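Local coordinates for Cfl (Pectobacterium brasiliense, PDB 7A9J), which acts as a coronafacic acid ligase of the ATP-dependent AMP-binding enzyme family, probably activating carboxylic acids by adenylation, at residues A[109-112]-A[113-117]; A[265-268]-A[269-273]; A[433-437]-A[438-442]; A[490-493]-A[494-498]. The protein carries 1 engineered substitution. One frame throughout, in Å; residues are numbered along the deposited sequence.

Overall arrangement
The four contacts follow one another along the chain. Contact 1 lies on helix 108-117, beside the five-stranded parallel sheet, and contact 2 on helix 267-274; both belong to the large AMP-binding region, with centres about 34 Å apart. The side chain of Leu114 in contact 1 lies about 14 Å from the bound ligand. Contacts 3 and 4 form a pair, their centres about 10 Å apart, joining helix 437-445 to the turn after helix 481-491 in the C-terminal part. They meet through the salt bridge Glu439 OE2 to Lys496 NZ, 2.8 Å. Contacts 1 and 4 stand on opposite sides of the chain's centre, their centres about 51 Å apart, so the set spans this two-domain fold.

Contact 1. Residues A[109-112]-A[113-117]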
loop_
_atom_site.group_PDB
_atom_site.type_symbol
_atom_site.label_atom_id
_atom_site.label_comp_id
_atom_site.label_asym_id
_atom_site.label_seq_id
_atom_site.Cartn_x
_atom_site.Cartn_y
_atom_site.Cartn_z
ATOM N N LYS A 109 -4.231 -19.541 -12.617
ATOM C CA LYS A 109 -3.258 -20.550 -12.194
ATOM C C LYS A 109 -2.609 -20.127 -10.883
ATOM O O LYS A 109 -2.372 -20.955 -9.992
ATOM C CB LYS A 109 -2.209 -20.813 -13.304
ATOM C CG LYS A 109 -1.576 -19.538 -13.905
ATOM C CD LYS A 109 -1.155 -19.672 -15.397
ATOM C CE LYS A 109 -0.352 -18.438 -15.900
ATOM N NZ LYS A 109 -1.161 -17.312 -16.469
ATOM N N GLU A 110 -2.404 -18.824 -10.711
ATOM C CA GLU A 110 -1.772 -18.342 -9.493
ATOM C C GLU A 110 -2.703 -18.462 -8.304
ATOM O O GLU A 110 -2.269 -18.758 -7.180
ATOM C CB GLU A 110 -1.346 -16.893 -9.685
ATOM C CG GLU A 110 -0.033 -16.822 -10.524
ATOM C CD GLU A 110 0.232 -15.446 -11.106
ATOM O OE1 GLU A 110 -0.641 -14.565 -11.008
ATOM O OE2 GLU A 110 1.321 -15.242 -11.680
ATOM N N VAL A 111 -3.983 -18.184 -8.528
ATOM C CA VAL A 111 -4.983 -18.358 -7.478
ATOM C C VAL A 111 -5.024 -19.812 -7.039
ATOM O O VAL A 111 -4.962 -20.112 -5.847
ATOM C CB VAL A 111 -6.350 -17.890 -7.990
ATOM C CG1 VAL A 111 -7.473 -18.371 -7.011
ATOM C CG2 VAL A 111 -6.353 -16.373 -8.128
ATOM N N LYS A 112 -5.070 -20.737 -8.011
ATOM C CA LYS A 112 -5.050 -22.151 -7.664
ATOM C C LYS A 112 -3.799 -22.513 -6.867
ATOM O O LYS A 112 -3.880 -23.203 -5.841
ATOM C CB LYS A 112 -5.161 -22.991 -8.924
ATOM C CG LYS A 112 -5.069 -24.517 -8.648
ATOM C CD LYS A 112 -5.462 -25.385 -9.836
ATOM C CE LYS A 112 -5.823 -26.801 -9.363
ATOM N NZ LYS A 112 -5.774 -27.771 -10.508
ATOM N N ASN A 113 -2.639 -22.008 -7.293
ATOM C CA ASN A 113 -1.409 -22.295 -6.558
ATOM C C ASN A 113 -1.497 -21.859 -5.098
ATOM O O ASN A 113 -1.083 -22.607 -4.199
ATOM C CB ASN A 113 -0.209 -21.628 -7.224
ATOM C CG ASN A 113 1.085 -21.983 -6.509
ATOM O OD1 ASN A 113 1.420 -23.159 -6.382
ATOM N ND2 ASN A 113 1.777 -20.980 -5.984
ATOM N N LEU A 114 -2.036 -20.654 -4.829
ATOM C CA LEU A 114 -2.152 -20.207 -3.440
ATOM C C LEU A 114 -3.192 -21.001 -2.657
ATOM O O LEU A 114 -3.014 -21.241 -1.461
ATOM C CB LEU A 114 -2.491 -18.715 -3.365
ATOM C CG LEU A 114 -1.333 -17.840 -3.866
ATOM C CD1 LEU A 114 -1.552 -16.401 -3.358
ATOM C CD2 LEU A 114 0.057 -18.367 -3.464
ATOM N N ILE A 115 -4.316 -21.347 -3.278
ATOM C CA ILE A 115 -5.292 -22.162 -2.554
ATOM C C ILE A 115 -4.654 -23.463 -2.118
ATOM O O ILE A 115 -4.823 -23.904 -0.970
ATOM C CB ILE A 115 -6.533 -22.414 -3.426
ATOM C CG1 ILE A 115 -7.335 -21.113 -3.553
ATOM C CG2 ILE A 115 -7.438 -23.522 -2.825
ATOM C CD1 ILE A 115 -8.501 -21.272 -4.543
ATOM N N GLN A 116 -3.882 -24.073 -3.019
ATOM C CA GLN A 116 -3.234 -25.342 -2.730
ATOM C C GLN A 116 -2.098 -25.157 -1.734
ATOM O O GLN A 116 -2.013 -25.880 -0.735
ATOM C CB GLN A 116 -2.716 -25.952 -4.027
ATOM C CG GLN A 116 -3.838 -26.339 -4.966
ATOM C CD GLN A 116 -3.322 -27.125 -6.144
ATOM O OE1 GLN A 116 -2.474 -26.650 -6.908
ATOM N NE2 GLN A 116 -3.811 -28.342 -6.290
ATOM N N HIS A 117 -1.225 -24.177 -1.983
ATOM C CA HIS A 117 -0.070 -23.964 -1.114
ATOM C C HIS A 117 -0.502 -23.645 0.313
ATOM O O HIS A 117 0.103 -24.138 1.272
ATOM C CB HIS A 117 0.806 -22.835 -1.670
ATOM C CG HIS A 117 2.110 -22.650 -0.939
ATOM N ND1 HIS A 117 2.239 -21.818 0.151
ATOM C CD2 HIS A 117 3.341 -23.173 -1.153
ATOM C CE1 HIS A 117 3.492 -21.817 0.568
ATOM N NE2 HIS A 117 4.183 -22.638 -0.204
HETATM O O HOH W 1 0.421 -18.273 -7.036
#
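Ile115 N donates to Val111 O at 2.9 Å with an N-H...O angle of 167°, the straightest of four backbone hydrogen bonds that tie residues 109-112 to 113-117, consecutive turns of one helix. In the others, each also from an N-H to the carbonyl four residues earlier, Asn113 N bonds to Lys109 O, Leu114 N to Glu110 O and Gln116 N to Lys112 O. A water adds a bridge on the exposed side. It donates to Glu110 O at 2.7 Å and accepts from Asn113 ND2 at 3.2 Å, which gives that carbonyl a second partner beside Leu114 N. The carboxylate of Glu110 turns elsewhere, OE1 bonding to Ser107 N. Helix 108-117 connects parallel strands 98-101 and 122-125, a beta-alpha-beta crossover that passes over strand 74-78 lying between them. The apolar contacts belong to its buried side. Val111 CG1 stands opposite the backbone N (chi1 167°), which sends it on toward Ile115 CD1, 3.9 Å away. Ile115 CG1 also rests 3.4 Å from Val111 O. Beyond the pair, Val111 packs on His78, and Ile115 on Ser76 and Ile137. Lys112 and Gln116 also cross. Gln116 CG lies 3.3 Å from Lys112 O, and its amide runs back over the aliphatic lysine chain, OE1 standing 3.8 Å from Lys112 CG. The lysine's NZ makes a weak hydrogen bond to Ser139 OG.

Contact 2. Residues A[265-268]-A[269-273]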
loop_
_atom_site.group_PDB
_atom_site.type_symbol
_atom_site.label_atom_id
_atom_site.label_comp_id
_atom_site.label_asym_id
_atom_site.label_seq_id
_atom_site.Cartn_x
_atom_site.Cartn_y
_atom_site.Cartn_z
ATOM N N GLU A 265 -12.150 4.137 -11.577
ATOM C CA GLU A 265 -11.962 4.708 -12.904
ATOM C C GLU A 265 -12.601 6.087 -13.012
ATOM O O GLU A 265 -12.097 6.943 -13.736
ATOM C CB GLU A 265 -12.534 3.781 -13.987
ATOM C CG GLU A 265 -11.816 2.440 -14.090
ATOM C CD GLU A 265 -12.626 1.363 -14.848
ATOM O OE1 GLU A 265 -12.129 0.211 -14.928
ATOM O OE2 GLU A 265 -13.744 1.655 -15.359
ATOM N N ASN A 266 -13.691 6.338 -12.294
ATOM C CA ASN A 266 -14.288 7.666 -12.345
ATOM C C ASN A 266 -13.998 8.426 -11.052
ATOM O O ASN A 266 -14.894 9.072 -10.495
ATOM C CB ASN A 266 -15.788 7.518 -12.624
ATOM C CG ASN A 266 -16.049 6.987 -14.019
ATOM O OD1 ASN A 266 -16.428 5.825 -14.198
ATOM N ND2 ASN A 266 -15.842 7.835 -15.020
ATOM N N ILE A 267 -12.731 8.396 -10.610
ATOM C CA ILE A 267 -12.409 8.751 -9.229
ATOM C C ILE A 267 -12.741 10.210 -8.942
ATOM O O ILE A 267 -13.177 10.539 -7.830
ATOM C CB ILE A 267 -10.935 8.424 -8.892
ATOM C CG1 ILE A 267 -10.617 8.773 -7.421
ATOM C CG2 ILE A 267 -9.980 9.128 -9.853
ATOM C CD1 ILE A 267 -11.375 7.881 -6.452
ATOM N N THR A 268 -12.483 11.116 -9.890
ATOM C CA THR A 268 -12.756 12.529 -9.625
ATOM C C THR A 268 -14.236 12.755 -9.323
ATOM O O THR A 268 -14.593 13.410 -8.336
ATOM C CB THR A 268 -12.317 13.396 -10.814
ATOM O OG1 THR A 268 -10.904 13.226 -10.995
ATOM C CG2 THR A 268 -12.604 14.859 -10.525
ATOM N N GLU A 269 -15.115 12.218 -10.173
ATOM C CA GLU A 269 -16.548 12.372 -9.925
ATOM C C GLU A 269 -16.978 11.624 -8.670
ATOM O O GLU A 269 -17.825 12.111 -7.915
ATOM C CB GLU A 269 -17.348 11.924 -11.143
ATOM C CG GLU A 269 -17.403 12.992 -12.255
ATOM C CD GLU A 269 -18.127 14.292 -11.835
ATOM O OE1 GLU A 269 -18.906 14.279 -10.850
ATOM O OE2 GLU A 269 -17.918 15.337 -12.500
ATOM N N THR A 270 -16.428 10.429 -8.441
ATOM C CA THR A 270 -16.731 9.695 -7.223
ATOM C C THR A 270 -16.358 10.488 -5.980
ATOM O O THR A 270 -17.100 10.483 -4.986
ATOM C CB THR A 270 -15.995 8.355 -7.267
ATOM O OG1 THR A 270 -16.533 7.611 -8.389
ATOM C CG2 THR A 270 -16.166 7.581 -5.933
ATOM N N LEU A 271 -15.200 11.156 -6.006
ATOM C CA LEU A 271 -14.747 11.895 -4.829
ATOM C C LEU A 271 -15.601 13.136 -4.596
ATOM O O LEU A 271 -15.854 13.506 -3.440
ATOM C CB LEU A 271 -13.264 12.267 -4.968
ATOM C CG LEU A 271 -12.259 11.135 -4.756
ATOM C CD1 LEU A 271 -10.843 11.643 -4.917
ATOM C CD2 LEU A 271 -12.472 10.561 -3.303
ATOM N N LYS A 272 -16.035 13.801 -5.667
ATOM C CA LYS A 272 -16.975 14.911 -5.491
ATOM C C LYS A 272 -18.262 14.427 -4.847
ATOM O O LYS A 272 -18.867 15.135 -4.037
ATOM C CB LYS A 272 -17.275 15.592 -6.827
ATOM C CG LYS A 272 -16.089 16.373 -7.395
ATOM C CD LYS A 272 -16.472 17.016 -8.736
ATOM C CE LYS A 272 -15.366 17.924 -9.269
ATOM N NZ LYS A 272 -15.638 18.381 -10.658
ATOM N N GLU A 273 -18.692 13.217 -5.177
ATOM C CA GLU A 273 -19.965 12.773 -4.620
ATOM C C GLU A 273 -19.799 12.278 -3.194
ATOM O O GLU A 273 -20.653 12.525 -2.340
ATOM C CB GLU A 273 -20.573 11.663 -5.463
ATOM C CG GLU A 273 -21.837 11.099 -4.858
ATOM C CD GLU A 273 -22.524 10.113 -5.780
ATOM O OE1 GLU A 273 -23.717 9.814 -5.549
ATOM O OE2 GLU A 273 -21.868 9.642 -6.739
#
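Ile267, in the first turn of helix 267-274, lies alongside Leu271 one turn later, both side chains pointing the same way. This short helix follows helix 261-265 after a break at Asn266, which occupies the N-cap position. CD1 of Ile267 meets Leu271 CG at 3.8 Å, while Ile267 CG1 meets the leucine's CD1 at the same separation. The isoleucine's CG1 stands opposite its backbone N (chi1 -179°), which directs that branch toward the next turn. Both residues press on Ile289 of helix 283-294, so the pair belongs to a helix-helix interface. The backbone supplies the i to i+4 bonds of the helix. Thr270 N meets Asn266 O at 2.9 Å, nearly straight at 169°, and Leu271 N and Lys272 N bond in turn to Ile267 O and Thr268 O. Thr270 OG1 comes within 3.0 Å of the same Asn266 carbonyl oxygen, but it also bonds to Asp263 O in the preceding helix; with two carbonyls available, the division of its single proton is unsettled. The buried hydroxyl thus sits where the two helices adjoin. On another flank, Thr268 OG1 is held by Asn292 ND2 of helix 283-294. Lys272 runs out fully extended past the threonine and makes a weak hydrogen bond to Asn296 OD1 at its NZ. At the root of that chain, Lys272 CG lies 3.5 Å from Thr268 O.

Contact 3. Residues A[433-437]-A[438-442]; sequences YPVYP and IEIEN
Glu439 packs back against Tyr436, the N-cap residue at the junction where strand 433-435 passes into helix 437-445. Its CB lies 3.4 Å from Tyr436 O. The chain then leaves with CG opposite the backbone N (chi1 176°) and runs out extended, bringing OE1 to the edge of the tyrosine ring, in its plane and 3.7 Å from CD2. Carboxylate and ring are turned 44° apart. A water donates to Glu439 OE1 at 2.7 Å and accepts from Tyr436 N, a water-mediated counterpart of the bond that the third helical residue makes to the N-cap N-H in a capping box. The other oxygen, OE2, is taken by Lys496. Tyr436 O receives weak bonds from Glu439 N and Ile440 N, whereas its ring hydroxyl bonds to Asn375 ND2. Pro437, lacking an N-H, suits the first turn of a helix, where that hydrogen has no helical carbonyl to meet. Ile440 reaches back to the strand, CD1 meeting Val435 CG1 at 3.6 Å. Glu441, whose carboxylate binds Arg517 and Val455 N, sends its own N-H almost straight (178°) to Pro437 O at 2.8 Å.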
loop_
_atom_site.group_PDB
_atom_site.type_symbol
_atom_site.label_atom_id
_atom_site.label_comp_id
_atom_site.label_asym_id
_atom_site.label_seq_id
_atom_site.Cartn_x
_atom_site.Cartn_y
_atom_site.Cartn_z
ATOM N N TYR A 433 33.200 8.660 -3.403
ATOM C CA TYR A 433 32.078 9.163 -2.600
ATOM C C TYR A 433 30.736 8.784 -3.205
ATOM O O TYR A 433 30.541 8.816 -4.429
ATOM C CB TYR A 433 32.156 10.682 -2.452
ATOM C CG TYR A 433 33.217 11.110 -1.473
ATOM C CD1 TYR A 433 34.533 11.274 -1.865
ATOM C CD2 TYR A 433 32.895 11.309 -0.135
ATOM C CE1 TYR A 433 35.514 11.651 -0.940
ATOM C CE2 TYR A 433 33.847 11.675 0.789
ATOM C CZ TYR A 433 35.158 11.848 0.385
ATOM O OH TYR A 433 36.088 12.222 1.336
ATOM N N PRO A 434 29.792 8.419 -2.352
ATOM C CA PRO A 434 28.463 8.047 -2.850
ATOM C C PRO A 434 27.680 9.276 -3.298
ATOM O O PRO A 434 27.707 10.324 -2.644
ATOM C CB PRO A 434 27.812 7.378 -1.635
ATOM C CG PRO A 434 28.414 8.109 -0.481
ATOM C CD PRO A 434 29.897 8.331 -0.892
ATOM N N VAL A 435 27.016 9.144 -4.450
ATOM C CA VAL A 435 26.126 10.167 -4.994
ATOM C C VAL A 435 24.739 9.552 -5.189
ATOM O O VAL A 435 24.607 8.429 -5.684
ATOM C CB VAL A 435 26.693 10.726 -6.324
ATOM C CG1 VAL A 435 25.756 11.726 -6.916
ATOM C CG2 VAL A 435 28.077 11.431 -6.050
ATOM N N TYR A 436 23.704 10.304 -4.814
ATOM C CA TYR A 436 22.362 9.733 -4.795
ATOM C C TYR A 436 21.510 10.414 -5.841
ATOM O O TYR A 436 21.111 11.573 -5.629
ATOM C CB TYR A 436 21.757 9.942 -3.397
ATOM C CG TYR A 436 22.668 9.454 -2.307
ATOM C CD1 TYR A 436 22.990 8.114 -2.212
ATOM C CD2 TYR A 436 23.270 10.353 -1.422
ATOM C CE1 TYR A 436 23.891 7.661 -1.221
ATOM C CE2 TYR A 436 24.136 9.935 -0.449
ATOM C CZ TYR A 436 24.444 8.576 -0.357
ATOM O OH TYR A 436 25.274 8.196 0.648
ATOM N N PRO A 437 21.107 9.708 -6.900
ATOM C CA PRO A 437 20.262 10.320 -7.936
ATOM C C PRO A 437 19.018 11.005 -7.398
ATOM O O PRO A 437 18.693 12.099 -7.852
ATOM C CB PRO A 437 19.920 9.125 -8.840
ATOM C CG PRO A 437 21.075 8.221 -8.643
ATOM C CD PRO A 437 21.434 8.316 -7.220
ATOM N N ILE A 438 18.292 10.381 -6.456
ATOM C CA ILE A 438 17.058 10.994 -5.988
ATOM C C ILE A 438 17.328 12.380 -5.408
ATOM O O ILE A 438 16.503 13.303 -5.575
ATOM C CB ILE A 438 16.341 10.052 -5.001
ATOM C CG1 ILE A 438 14.914 10.545 -4.811
ATOM C CG2 ILE A 438 16.970 10.037 -3.616
ATOM C CD1 ILE A 438 14.100 9.633 -3.961
ATOM N N GLU A 439 18.493 12.577 -4.776
ATOM C CA GLU A 439 18.803 13.891 -4.227
ATOM C C GLU A 439 19.074 14.910 -5.346
ATOM O O GLU A 439 18.629 16.068 -5.272
ATOM C CB GLU A 439 20.018 13.768 -3.285
ATOM C CG GLU A 439 20.537 15.069 -2.688
ATOM C CD GLU A 439 22.042 15.025 -2.322
ATOM O OE1 GLU A 439 22.556 13.965 -1.894
ATOM O OE2 GLU A 439 22.728 16.062 -2.477
ATOM N N ILE A 440 19.780 14.491 -6.407
ATOM C CA ILE A 440 20.050 15.413 -7.505
ATOM C C ILE A 440 18.766 15.758 -8.240
ATOM O O ILE A 440 18.546 16.920 -8.611
ATOM C CB ILE A 440 21.079 14.821 -8.479
ATOM C CG1 ILE A 440 22.381 14.506 -7.757
ATOM C CG2 ILE A 440 21.323 15.815 -9.636
ATOM C CD1 ILE A 440 23.346 13.725 -8.615
ATOM N N GLU A 441 17.931 14.742 -8.508
ATOM C CA GLU A 441 16.635 14.961 -9.157
ATOM C C GLU A 441 15.796 15.953 -8.378
ATOM O O GLU A 441 15.161 16.841 -8.966
ATOM C CB GLU A 441 15.877 13.629 -9.286
ATOM C CG GLU A 441 16.480 12.647 -10.298
ATOM C CD GLU A 441 16.114 11.188 -10.021
ATOM O OE1 GLU A 441 15.123 10.901 -9.263
ATOM O OE2 GLU A 441 16.768 10.321 -10.611
ATOM N N ASN A 442 15.789 15.835 -7.047
ATOM C CA ASN A 442 14.974 16.748 -6.255
ATOM C C ASN A 442 15.426 18.188 -6.430
ATOM O O ASN A 442 14.601 19.094 -6.509
ATOM C CB ASN A 442 14.993 16.362 -4.778
ATOM C CG ASN A 442 14.169 17.321 -3.928
ATOM O OD1 ASN A 442 12.933 17.367 -4.027
ATOM N ND2 ASN A 442 14.850 18.113 -3.105
HETATM O O HOH W 2 24.184 12.860 -3.752
#

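Contact 4. Residues A[490-493]-A[494-498]; sequences DNLA and HYKHP
The turn that leaves helix 481-491 and leads into strand 500-503 of the C-terminal domain folds Ala493 against Lys496 in a short 3-10 segment. Lys496 N donates to Ala493 O at 3.1 Å with an N-H...O angle of 144°; the donor stands well above the carbonyl plane, 52° out of it, so it does not sit on a lone pair. The next bond of the segment, His497 N to His494 O, repeats the three-residue spacing. Tyr495 CG takes the crowded position between its backbone N and carbonyl carbon (chi1 70°), which swings the ring back toward Ala493. Its CE2 meets Ala493 CB at 3.6 Å, and Lys496 CG lies over one ring face, toward the rim. The lysine continues fully extended: CD passes Leu492 CD2 at 3.9 Å, the two side chains crossing at about a right angle, and NZ goes on to Glu439. Leu492 itself packs on Glu439, Ile440 and Thr443, so this surface turn is laid against helix 437-445. His497 folds back over the turn. His494 CA sits 3.6 Å above one face of its imidazole, while Leu488 and Ser489 of helix 481-491 also touch the side chain. ND1 of the ring lies 3.0 Å from Ala493 O, and Leu492 O is at the ring's edge, close to its plane and 3.0 Å from His497 CE1.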
loop_
_atom_site.group_PDB
_atom_site.type_symbol
_atom_site.label_atom_id
_atom_site.label_comp_id
_atom_site.label_asym_id
_atom_site.label_seq_id
_atom_site.Cartn_x
_atom_site.Cartn_y
_atom_site.Cartn_z
ATOM N N ASP A 490 25.204 26.655 -7.162
ATOM C CA ASP A 490 24.700 27.320 -5.971
ATOM C C ASP A 490 23.993 26.373 -5.010
ATOM O O ASP A 490 23.764 26.752 -3.858
ATOM C CB ASP A 490 23.741 28.449 -6.366
ATOM C CG ASP A 490 24.321 29.378 -7.443
ATOM O OD1 ASP A 490 25.554 29.619 -7.462
ATOM O OD2 ASP A 490 23.530 29.874 -8.277
ATOM N N ASN A 491 23.641 25.156 -5.436
ATOM C CA ASN A 491 22.778 24.312 -4.620
ATOM C C ASN A 491 23.337 22.941 -4.279
ATOM O O ASN A 491 22.836 22.323 -3.335
ATOM C CB ASN A 491 21.414 24.117 -5.302
ATOM C CG ASN A 491 20.607 25.395 -5.363
ATOM O OD1 ASN A 491 20.056 25.846 -4.362
ATOM N ND2 ASN A 491 20.527 25.983 -6.547
ATOM N N LEU A 492 24.331 22.437 -5.009
ATOM C CA LEU A 492 24.846 21.092 -4.775
ATOM C C LEU A 492 26.362 21.097 -4.804
ATOM O O LEU A 492 26.980 21.860 -5.552
ATOM C CB LEU A 492 24.359 20.086 -5.838
ATOM C CG LEU A 492 23.006 19.461 -5.512
ATOM C CD1 LEU A 492 22.636 18.448 -6.560
ATOM C CD2 LEU A 492 22.999 18.823 -4.125
ATOM N N ALA A 493 26.959 20.204 -4.021
ATOM C CA ALA A 493 28.399 19.993 -4.135
ATOM C C ALA A 493 28.778 19.620 -5.568
ATOM O O ALA A 493 28.039 18.934 -6.283
ATOM C CB ALA A 493 28.854 18.902 -3.166
ATOM N N HIS A 494 29.965 20.059 -5.985
ATOM C CA HIS A 494 30.362 19.895 -7.373
ATOM C C HIS A 494 30.464 18.425 -7.772
ATOM O O HIS A 494 30.215 18.074 -8.941
ATOM C CB HIS A 494 31.693 20.622 -7.613
ATOM C CG HIS A 494 32.268 20.391 -8.980
ATOM N ND1 HIS A 494 33.024 19.279 -9.294
ATOM C CD2 HIS A 494 32.181 21.119 -10.120
ATOM C CE1 HIS A 494 33.371 19.329 -10.569
ATOM N NE2 HIS A 494 32.875 20.437 -11.092
ATOM N N TYR A 495 30.863 17.541 -6.849
ATOM C CA TYR A 495 31.070 16.161 -7.278
ATOM C C TYR A 495 29.750 15.474 -7.567
ATOM O O TYR A 495 29.743 14.430 -8.223
ATOM C CB TYR A 495 31.859 15.364 -6.236
ATOM C CG TYR A 495 31.114 15.068 -4.939
ATOM C CD1 TYR A 495 30.472 13.838 -4.742
ATOM C CD2 TYR A 495 31.051 16.004 -3.909
ATOM C CE1 TYR A 495 29.820 13.557 -3.572
ATOM C CE2 TYR A 495 30.384 15.724 -2.726
ATOM C CZ TYR A 495 29.757 14.490 -2.567
ATOM O OH TYR A 495 29.075 14.172 -1.405
ATOM N N LYS A 496 28.646 16.042 -7.095
ATOM C CA LYS A 496 27.317 15.505 -7.373
ATOM C C LYS A 496 26.766 15.977 -8.715
ATOM O O LYS A 496 25.702 15.499 -9.143
ATOM C CB LYS A 496 26.361 15.920 -6.250
ATOM C CG LYS A 496 26.781 15.469 -4.869
ATOM C CD LYS A 496 25.873 16.140 -3.842
ATOM C CE LYS A 496 26.205 15.738 -2.437
ATOM N NZ LYS A 496 25.277 16.430 -1.493
ATOM N N HIS A 497 27.452 16.898 -9.371
ATOM C CA HIS A 497 26.935 17.528 -10.577
ATOM C C HIS A 497 26.927 16.554 -11.757
ATOM O O HIS A 497 27.935 15.879 -12.016
ATOM C CB HIS A 497 27.804 18.727 -10.975
ATOM C CG HIS A 497 27.564 19.975 -10.179
ATOM N ND1 HIS A 497 27.088 19.972 -8.881
ATOM C CD2 HIS A 497 27.726 21.275 -10.516
ATOM C CE1 HIS A 497 26.974 21.216 -8.452
ATOM N NE2 HIS A 497 27.353 22.027 -9.426
ATOM N N PRO A 498 25.872 16.564 -12.558
ATOM C CA PRO A 498 25.884 15.787 -13.800
ATOM C C PRO A 498 27.042 16.238 -14.672
ATOM O O PRO A 498 27.423 17.411 -14.672
ATOM C CB PRO A 498 24.523 16.109 -14.438
ATOM C CG PRO A 498 23.619 16.465 -13.251
ATOM C CD PRO A 498 24.544 17.148 -12.251
#